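Local coordinates for protein exotoxin A (Pseudomonas aeruginosa, PDB 1IKP) that transfers ADP-ribose from NAD to elongation factor 2 of host cells, acting as a secreted bacterial toxin, at residues V42-M47 with C197-L202; S98-V103 with K114-E119. The protein carries 2 engineered substitutions. All coordinates share one frame; numbering follows the deposited sequence.

Overall arrangement
The first segment along the chain, 42-47, lies on strand 40-49. The chain then runs through strands 97-106 and 112-120, which pair as a hairpin in interaction 2. Much later it returns with the loop 197-202 to close interaction 1. The short loop of interaction 2 therefore lies wholly within the long one of interaction 1, and the two do not cross. Strand 97-106 has strand 40-49 on one side and strand 112-120 on the other, so the contacts share one sheet. They also touch directly: His44 NE2 is hydrogen-bonded to Asn100 OD1, and Leu202 packs on His118. Together they tie three neighbouring strands to the loop that covers them.

Interaction 1. Residues V42-M47 with C197-L202. Engineered in segment 197-202: Gln201 (natural residue Pro).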
ATOM      1  N   VAL A  42      19.832   3.826  -6.103  1.00 13.89           N
ATOM      2  CA  VAL A  42      19.027   5.017  -5.863  1.00 11.72           C
ATOM      3  C   VAL A  42      19.937   6.217  -5.596  1.00 12.91           C
ATOM      4  O   VAL A  42      20.829   6.159  -4.734  1.00 13.72           O
ATOM      5  CB  VAL A  42      18.116   4.849  -4.644  1.00 11.75           C
ATOM      6  CG1 VAL A  42      17.349   6.159  -4.377  1.00 12.09           C
ATOM      7  CG2 VAL A  42      17.124   3.709  -4.860  1.00 11.97           C
ATOM      8  N   LEU A  43      19.734   7.285  -6.357  1.00 11.70           N
ATOM      9  CA  LEU A  43      20.449   8.534  -6.165  1.00 12.08           C
ATOM     10  C   LEU A  43      19.574   9.349  -5.221  1.00 12.32           C
ATOM     11  O   LEU A  43      18.381   9.526  -5.487  1.00 14.30           O
ATOM     12  CB  LEU A  43      20.590   9.301  -7.483  1.00 11.77           C
ATOM     13  CG  LEU A  43      21.603   8.709  -8.450  1.00 13.07           C
ATOM     14  CD1 LEU A  43      21.391   9.269  -9.843  1.00 16.08           C
ATOM     15  CD2 LEU A  43      23.019   9.037  -7.937  1.00 15.62           C
ATOM     16  N   HIS A  44      20.150   9.811  -4.112  1.00 11.51           N
ATOM     17  CA  HIS A  44      19.415  10.622  -3.154  1.00 10.07           C
ATOM     18  C   HIS A  44      19.982  12.040  -3.197  1.00 12.56           C
ATOM     19  O   HIS A  44      21.140  12.279  -2.799  1.00 11.85           O
ATOM     20  CB  HIS A  44      19.570  10.026  -1.748  1.00 10.43           C
ATOM     21  CG  HIS A  44      18.888  10.804  -0.668  1.00 10.74           C
ATOM     22  ND1 HIS A  44      18.935  10.433   0.660  1.00 11.75           N
ATOM     23  CD2 HIS A  44      18.103  11.906  -0.721  1.00 11.88           C
ATOM     24  CE1 HIS A  44      18.208  11.268   1.379  1.00 11.23           C
ATOM     25  NE2 HIS A  44      17.689  12.169   0.560  1.00 11.03           N
ATOM     26  N   TYR A  45      19.176  12.953  -3.727  1.00 12.16           N
ATOM     27  CA  TYR A  45      19.519  14.376  -3.840  1.00 13.20           C
ATOM     28  C   TYR A  45      18.909  15.109  -2.654  1.00 12.70           C
ATOM     29  O   TYR A  45      17.743  14.912  -2.345  1.00 11.32           O
ATOM     30  CB  TYR A  45      18.927  14.982  -5.117  1.00 10.77           C
ATOM     31  CG  TYR A  45      19.537  14.484  -6.404  1.00 11.73           C
ATOM     32  CD1 TYR A  45      20.540  15.211  -7.051  1.00 12.02           C
ATOM     33  CD2 TYR A  45      19.112  13.283  -6.979  1.00 12.70           C
ATOM     34  CE1 TYR A  45      21.107  14.766  -8.240  1.00 13.28           C
ATOM     35  CE2 TYR A  45      19.679  12.824  -8.173  1.00 12.76           C
ATOM     36  CZ  TYR A  45      20.668  13.563  -8.797  1.00 13.15           C
ATOM     37  OH  TYR A  45      21.247  13.124  -9.979  1.00 16.36           O
ATOM     38  N   SER A  46      19.677  15.964  -1.977  1.00 13.09           N
ATOM     39  CA  SER A  46      19.106  16.688  -0.847  1.00 12.68           C
ATOM     40  C   SER A  46      19.846  17.994  -0.568  1.00 13.02           C
ATOM     41  O   SER A  46      20.944  18.222  -1.073  1.00 14.52           O
ATOM     42  CB  SER A  46      19.127  15.819   0.411  1.00 13.54           C
ATOM     43  OG  SER A  46      20.457  15.598   0.869  1.00 15.20           O
ATOM     44  N   MET A  47      19.200  18.858   0.206  1.00 13.61           N
ATOM     45  CA  MET A  47      19.799  20.135   0.620  1.00 12.41           C
ATOM     46  C   MET A  47      18.903  20.704   1.693  1.00 13.28           C
ATOM     47  O   MET A  47      17.704  20.432   1.730  1.00 12.95           O
ATOM     48  CB  MET A  47      19.891  21.130  -0.547  1.00 13.36           C
ATOM     49  CG  MET A  47      18.557  21.553  -1.142  1.00 14.99           C
ATOM     50  SD  MET A  47      18.729  22.617  -2.582  1.00 15.35           S
ATOM     51  CE  MET A  47      18.983  21.398  -3.881  1.00 17.98           C
ATOM     52  N   CYS A 197      14.415   2.606   4.265  1.00 15.57           N
ATOM     53  CA  CYS A 197      15.443   1.660   4.682  1.00 16.61           C
ATOM     54  C   CYS A 197      16.610   1.648   3.703  1.00 17.18           C
ATOM     55  O   CYS A 197      17.690   1.152   4.024  1.00 19.23           O
ATOM     56  CB  CYS A 197      14.834   0.255   4.781  1.00 15.91           C
ATOM     57  SG  CYS A 197      13.534   0.073   6.038  1.00 18.76           S
ATOM     58  N   LEU A 198      16.410   2.181   2.502  1.00 15.16           N
ATOM     59  CA  LEU A 198      17.488   2.220   1.515  1.00 16.41           C
ATOM     60  C   LEU A 198      18.367   3.467   1.675  1.00 16.23           C
ATOM     61  O   LEU A 198      19.454   3.554   1.085  1.00 19.32           O
ATOM     62  CB  LEU A 198      16.919   2.242   0.101  1.00 17.26           C
ATOM     63  CG  LEU A 198      15.868   1.209  -0.272  1.00 18.55           C
ATOM     64  CD1 LEU A 198      15.523   1.363  -1.729  1.00 19.14           C
ATOM     65  CD2 LEU A 198      16.385  -0.180   0.009  1.00 20.37           C
ATOM     66  N   LEU A 199      17.907   4.405   2.488  1.00 15.76           N
ATOM     67  CA  LEU A 199      18.586   5.689   2.636  1.00 16.33           C
ATOM     68  C   LEU A 199      19.366   5.810   3.935  1.00 18.78           C
ATOM     69  O   LEU A 199      18.791   5.955   5.006  1.00 18.47           O
ATOM     70  CB  LEU A 199      17.539   6.808   2.528  1.00 15.51           C
ATOM     71  CG  LEU A 199      16.558   6.670   1.335  1.00 13.51           C
ATOM     72  CD1 LEU A 199      15.500   7.756   1.427  1.00 16.22           C
ATOM     73  CD2 LEU A 199      17.324   6.745   0.028  1.00 16.96           C
ATOM     74  N   ASP A 200      20.686   5.766   3.820  1.00 25.84           N
ATOM     75  CA  ASP A 200      21.547   5.855   4.990  1.00 32.55           C
ATOM     76  C   ASP A 200      21.308   7.138   5.770  1.00 30.18           C
ATOM     77  O   ASP A 200      21.397   7.156   6.997  1.00 26.43           O
ATOM     78  CB  ASP A 200      23.013   5.763   4.563  1.00 51.02           C
ATOM     79  CG  ASP A 200      23.352   4.420   3.942  1.00 62.51           C
ATOM     80  OD1 ASP A 200      22.712   4.045   2.934  1.00 68.09           O
ATOM     81  OD2 ASP A 200      24.256   3.737   4.464  1.00 67.97           O
ATOM     82  N   GLN A 201      20.992   8.211   5.057  1.00 29.79           N
ATOM     83  CA  GLN A 201      20.752   9.494   5.697  1.00 32.67           C
ATOM     84  C   GLN A 201      19.564   9.454   6.648  1.00 27.29           C
ATOM     85  O   GLN A 201      19.403  10.342   7.486  1.00 27.75           O
ATOM     86  CB  GLN A 201      20.545  10.573   4.628  1.00 45.07           C
ATOM     87  CG  GLN A 201      21.808  10.881   3.832  1.00 51.01           C
ATOM     88  CD  GLN A 201      21.528  11.635   2.548  1.00 52.09           C
ATOM     89  OE1 GLN A 201      20.827  12.648   2.548  1.00 44.11           O
ATOM     90  NE2 GLN A 201      22.085  11.148   1.442  1.00 42.27           N
ATOM     91  N   LEU A 202      18.747   8.407   6.541  1.00 22.84           N
ATOM     92  CA  LEU A 202      17.574   8.267   7.392  1.00 24.03           C
ATOM     93  C   LEU A 202      17.546   6.978   8.220  1.00 23.27           C
ATOM     94  O   LEU A 202      16.469   6.476   8.577  1.00 23.02           O
ATOM     95  CB  LEU A 202      16.307   8.351   6.537  1.00 25.89           C
ATOM     96  CG  LEU A 202      16.078   9.704   5.861  1.00 29.58           C
ATOM     97  CD1 LEU A 202      14.727   9.700   5.173  1.00 31.14           C
ATOM     98  CD2 LEU A 202      16.139  10.818   6.899  1.00 31.08           C
TER
HETATM   99  O   HOH W   1      21.663  13.452  -0.367  1.00 15.99           O
HETATM  100  O   HOH W   2      20.528   8.589   1.916  1.00 19.09           O
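Val42 meets the loop with both of its methyl groups. Val42 CG2 packs on Leu198 CD1 at 4.2 Å, and Val42 CG1 lies 4.4 Å from Leu199 CD2. This end of the contact is purely apolar.

His44 comes next on the same face of the strand. Its CG is anti to the backbone N (chi1 178°), which carries the ring out toward the loop. The amide of Gln201, an engineered residue that is proline in the natural sequence, lies flat over one face of this ring. The two planes are only 2° apart. Gln201 OE1 sits 3.2 Å from His44 CE1. Gln201 NE2 lies near His44 ND1, but the angle is too poor for a hydrogen bond. Leu199 CD2 approaches the ring obliquely. Water 2 stands in the ring plane, 2.7 Å from His44 ND1, and also accepts the Gln201 backbone N-H. The other ring nitrogen, NE2, is hydrogen-bonded to Asn100, so both nitrogens have partners and the ring rotation is probably fixed.

The strand belongs to the larger sheet of the receptor-binding domain, a concanavalin-like beta fold, and a stack of Tyr45 on Trp101 places it beside strand 97-106. The loop 197-202 runs alongside the strand, nearly in its direction, over the face that carries Val42, His44 and Ser46. The disulfide from Cys197 to Cys214 ties it to the chain that follows.

Ser46 closes the contact through water 1. This water donates to His44 O at 2.8 Å, bonds Ser46 OG at the same distance, and accepts from Gln201 NE2 at 3.0 Å. The amide nitrogen also makes a weak hydrogen bond to Tyr225 OH.

Interaction 2. Residues S98-V103 with K114-E119; sequences SLNWLV and KVFIHE
Strands 98-103 and 114-119 run antiparallel at 163°, their axes 4.6 Å apart, with Ser98-His118, Asn100-Phe116 and Leu102-Lys114 as hydrogen-bonded pairs. Ser98 N to His118 O is the shortest backbone bond, 2.7 Å. The bond from Asn100 N to Phe116 O is weak.

Phe116 O has a second donor, Asn100 ND2, at 3.3 Å. This donor stands above the carbonyl plane, although the oxygen lies in the plane of the amide. Asn100 ND2 also donates to Ser98 OG at 2.9 Å. Asn100 OD1 is hydrogen-bonded to His44 NE2 on strand 40-49. Three bonds thus hold the amide, stacked over the Phe116 ring with the planes 8° apart. Asn100 CB makes a CH-pi contact over the same ring, 3.5 Å from its centroid. Phe116 CG sits between its backbone N and carbonyl carbon (chi1 59°), which swings the ring across to Asn100.

The two strands form a beta hairpin in the larger sheet of the concanavalin-like domain, and strands 40-49 and 126-136 flank it.

Leu102 CG reaches the edge of the Phe116 ring, and Leu102 CD1 touches Lys114 CB. The Lys114 chain then bends away; NZ bonds Thr134 and forms a salt bridge with Glu270. On the other face Leu99 CD1 meets Ile117 CD1 at 3.9 Å. Trp101 CB packs on Val115 CG2, and Leu99 and Trp101 also touch strand 56-60 of the second sheet.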
ATOM      1  N   SER A  98      14.364  20.453   4.771  1.00 14.58           N
ATOM      2  CA  SER A  98      15.206  19.690   3.866  1.00 11.93           C
ATOM      3  C   SER A  98      14.427  19.249   2.622  1.00 12.60           C
ATOM      4  O   SER A  98      13.345  18.668   2.748  1.00 13.28           O
ATOM      5  CB  SER A  98      15.733  18.456   4.603  1.00 15.51           C
ATOM      6  OG  SER A  98      16.324  17.536   3.710  1.00 17.04           O
ATOM      7  N   LEU A  99      14.974  19.533   1.445  1.00 12.55           N
ATOM      8  CA  LEU A  99      14.364  19.125   0.183  1.00 11.45           C
ATOM      9  C   LEU A  99      15.066  17.830  -0.242  1.00 11.83           C
ATOM     10  O   LEU A  99      16.288  17.760  -0.298  1.00 12.43           O
ATOM     11  CB  LEU A  99      14.561  20.205  -0.876  1.00 11.42           C
ATOM     12  CG  LEU A  99      14.194  19.822  -2.317  1.00 12.74           C
ATOM     13  CD1 LEU A  99      12.697  19.539  -2.414  1.00 16.27           C
ATOM     14  CD2 LEU A  99      14.591  20.963  -3.262  1.00 14.46           C
ATOM     15  N   ASN A 100      14.275  16.818  -0.599  1.00 10.52           N
ATOM     16  CA  ASN A 100      14.817  15.516  -0.975  1.00 11.73           C
ATOM     17  C   ASN A 100      14.160  14.925  -2.210  1.00 11.14           C
ATOM     18  O   ASN A 100      12.933  14.955  -2.338  1.00 12.81           O
ATOM     19  CB  ASN A 100      14.596  14.485   0.142  1.00  9.92           C
ATOM     20  CG  ASN A 100      15.264  14.859   1.447  1.00 10.67           C
ATOM     21  OD1 ASN A 100      16.375  14.406   1.744  1.00 13.27           O
ATOM     22  ND2 ASN A 100      14.580  15.694   2.235  1.00 11.73           N
ATOM     23  N   TRP A 101      14.962  14.404  -3.128  1.00 11.09           N
ATOM     24  CA  TRP A 101      14.335  13.678  -4.223  1.00 10.76           C
ATOM     25  C   TRP A 101      15.187  12.459  -4.547  1.00 10.93           C
ATOM     26  O   TRP A 101      16.420  12.478  -4.403  1.00 12.21           O
ATOM     27  CB  TRP A 101      14.000  14.565  -5.455  1.00 10.19           C
ATOM     28  CG  TRP A 101      15.109  15.096  -6.264  1.00 10.22           C
ATOM     29  CD1 TRP A 101      15.570  14.599  -7.448  1.00 12.37           C
ATOM     30  CD2 TRP A 101      15.863  16.285  -6.002  1.00 10.75           C
ATOM     31  NE1 TRP A 101      16.563  15.410  -7.950  1.00 13.47           N
ATOM     32  CE2 TRP A 101      16.765  16.447  -7.077  1.00 11.50           C
ATOM     33  CE3 TRP A 101      15.866  17.229  -4.962  1.00 12.31           C
ATOM     34  CZ2 TRP A 101      17.669  17.512  -7.148  1.00 12.42           C
ATOM     35  CZ3 TRP A 101      16.773  18.306  -5.031  1.00 12.36           C
ATOM     36  CH2 TRP A 101      17.663  18.427  -6.124  1.00 13.12           C
ATOM     37  N   LEU A 102      14.512  11.374  -4.927  1.00 10.33           N
ATOM     38  CA  LEU A 102      15.165  10.113  -5.228  1.00 10.47           C
ATOM     39  C   LEU A 102      14.997   9.763  -6.693  1.00 10.23           C
ATOM     40  O   LEU A 102      13.873   9.764  -7.225  1.00 10.86           O
ATOM     41  CB  LEU A 102      14.559   8.980  -4.384  1.00 10.53           C
ATOM     42  CG  LEU A 102      14.378   9.221  -2.887  1.00 10.36           C
ATOM     43  CD1 LEU A 102      13.767   7.998  -2.232  1.00 11.25           C
ATOM     44  CD2 LEU A 102      15.724   9.563  -2.261  1.00 12.58           C
ATOM     45  N   VAL A 103      16.119   9.454  -7.339  1.00 10.31           N
ATOM     46  CA  VAL A 103      16.116   9.056  -8.749  1.00 11.65           C
ATOM     47  C   VAL A 103      16.657   7.621  -8.817  1.00 13.39           C
ATOM     48  O   VAL A 103      17.807   7.369  -8.442  1.00 13.48           O
ATOM     49  CB  VAL A 103      17.000   9.998  -9.598  1.00 12.16           C
ATOM     50  CG1 VAL A 103      16.962   9.572 -11.085  1.00 14.43           C
ATOM     51  CG2 VAL A 103      16.506  11.440  -9.435  1.00 13.32           C
ATOM     52  N   LYS A 114      10.834  10.006  -6.343  1.00  8.92           N
ATOM     53  CA  LYS A 114      10.139  10.240  -5.072  1.00  8.92           C
ATOM     54  C   LYS A 114      10.633  11.594  -4.594  1.00  9.45           C
ATOM     55  O   LYS A 114      11.781  11.964  -4.846  1.00 11.96           O
ATOM     56  CB  LYS A 114      10.513   9.227  -3.983  1.00  9.71           C
ATOM     57  CG  LYS A 114      10.250   7.783  -4.337  1.00 13.12           C
ATOM     58  CD  LYS A 114       8.814   7.548  -4.772  1.00 13.33           C
ATOM     59  CE  LYS A 114       8.549   6.048  -4.976  1.00 12.74           C
ATOM     60  NZ  LYS A 114       7.501   5.897  -5.988  1.00 13.55           N
ATOM     61  N   VAL A 115       9.753  12.326  -3.925  1.00  8.90           N
ATOM     62  CA  VAL A 115      10.104  13.627  -3.359  1.00  9.84           C
ATOM     63  C   VAL A 115       9.563  13.668  -1.933  1.00  8.89           C
ATOM     64  O   VAL A 115       8.438  13.227  -1.672  1.00 10.00           O
ATOM     65  CB  VAL A 115       9.465  14.787  -4.177  1.00  8.05           C
ATOM     66  CG1 VAL A 115       9.864  16.153  -3.565  1.00 10.37           C
ATOM     67  CG2 VAL A 115       9.929  14.714  -5.617  1.00  9.47           C
ATOM     68  N   PHE A 116      10.365  14.176  -0.999  1.00 10.53           N
ATOM     69  CA  PHE A 116       9.874  14.328   0.361  1.00 10.11           C
ATOM     70  C   PHE A 116      10.581  15.475   1.080  1.00  9.29           C
ATOM     71  O   PHE A 116      11.684  15.900   0.686  1.00 11.52           O
ATOM     72  CB  PHE A 116       9.953  13.030   1.176  1.00  9.66           C
ATOM     73  CG  PHE A 116      11.314  12.462   1.298  1.00 10.52           C
ATOM     74  CD1 PHE A 116      11.780  11.524   0.386  1.00 13.65           C
ATOM     75  CD2 PHE A 116      12.140  12.847   2.344  1.00 11.93           C
ATOM     76  CE1 PHE A 116      13.053  10.973   0.521  1.00 14.24           C
ATOM     77  CE2 PHE A 116      13.414  12.290   2.470  1.00 11.50           C
ATOM     78  CZ  PHE A 116      13.864  11.362   1.566  1.00 13.79           C
ATOM     79  N   ILE A 117       9.902  15.975   2.100  1.00 11.09           N
ATOM     80  CA  ILE A 117      10.358  17.136   2.865  1.00 10.50           C
ATOM     81  C   ILE A 117      10.522  16.807   4.337  1.00 12.17           C
ATOM     82  O   ILE A 117       9.678  16.140   4.932  1.00 13.67           O
ATOM     83  CB  ILE A 117       9.294  18.273   2.745  1.00 12.16           C
ATOM     84  CG1 ILE A 117       9.052  18.660   1.288  1.00 15.28           C
ATOM     85  CG2 ILE A 117       9.701  19.486   3.573  1.00 11.64           C
ATOM     86  CD1 ILE A 117      10.255  19.147   0.566  1.00 18.46           C
ATOM     87  N   HIS A 118      11.609  17.289   4.926  1.00 12.95           N
ATOM     88  CA  HIS A 118      11.814  17.110   6.362  1.00 15.76           C
ATOM     89  C   HIS A 118      11.838  18.490   6.993  1.00 15.14           C
ATOM     90  O   HIS A 118      12.566  19.371   6.537  1.00 18.30           O
ATOM     91  CB  HIS A 118      13.140  16.399   6.664  1.00 18.31           C
ATOM     92  CG  HIS A 118      13.119  14.936   6.354  1.00 21.39           C
ATOM     93  ND1 HIS A 118      14.265  14.205   6.122  1.00 27.59           N
ATOM     94  CD2 HIS A 118      12.088  14.070   6.230  1.00 23.22           C
ATOM     95  CE1 HIS A 118      13.937  12.951   5.866  1.00 27.69           C
ATOM     96  NE2 HIS A 118      12.622  12.842   5.924  1.00 26.80           N
ATOM     97  N   GLU A 119      11.002  18.718   7.992  1.00 14.84           N
ATOM     98  CA  GLU A 119      11.054  20.011   8.668  1.00 14.93           C
ATOM     99  C   GLU A 119      12.057  19.857   9.812  1.00 16.86           C
ATOM    100  O   GLU A 119      12.099  18.827  10.470  1.00 15.81           O
ATOM    101  CB  GLU A 119       9.672  20.379   9.150  1.00 17.08           C
ATOM    102  CG  GLU A 119       8.707  20.439   7.971  1.00 19.09           C
ATOM    103  CD  GLU A 119       7.442  21.186   8.283  1.00 19.35           C
ATOM    104  OE1 GLU A 119       6.364  20.560   8.308  1.00 20.39           O
ATOM    105  OE2 GLU A 119       7.542  22.405   8.515  1.00 20.35           O
TER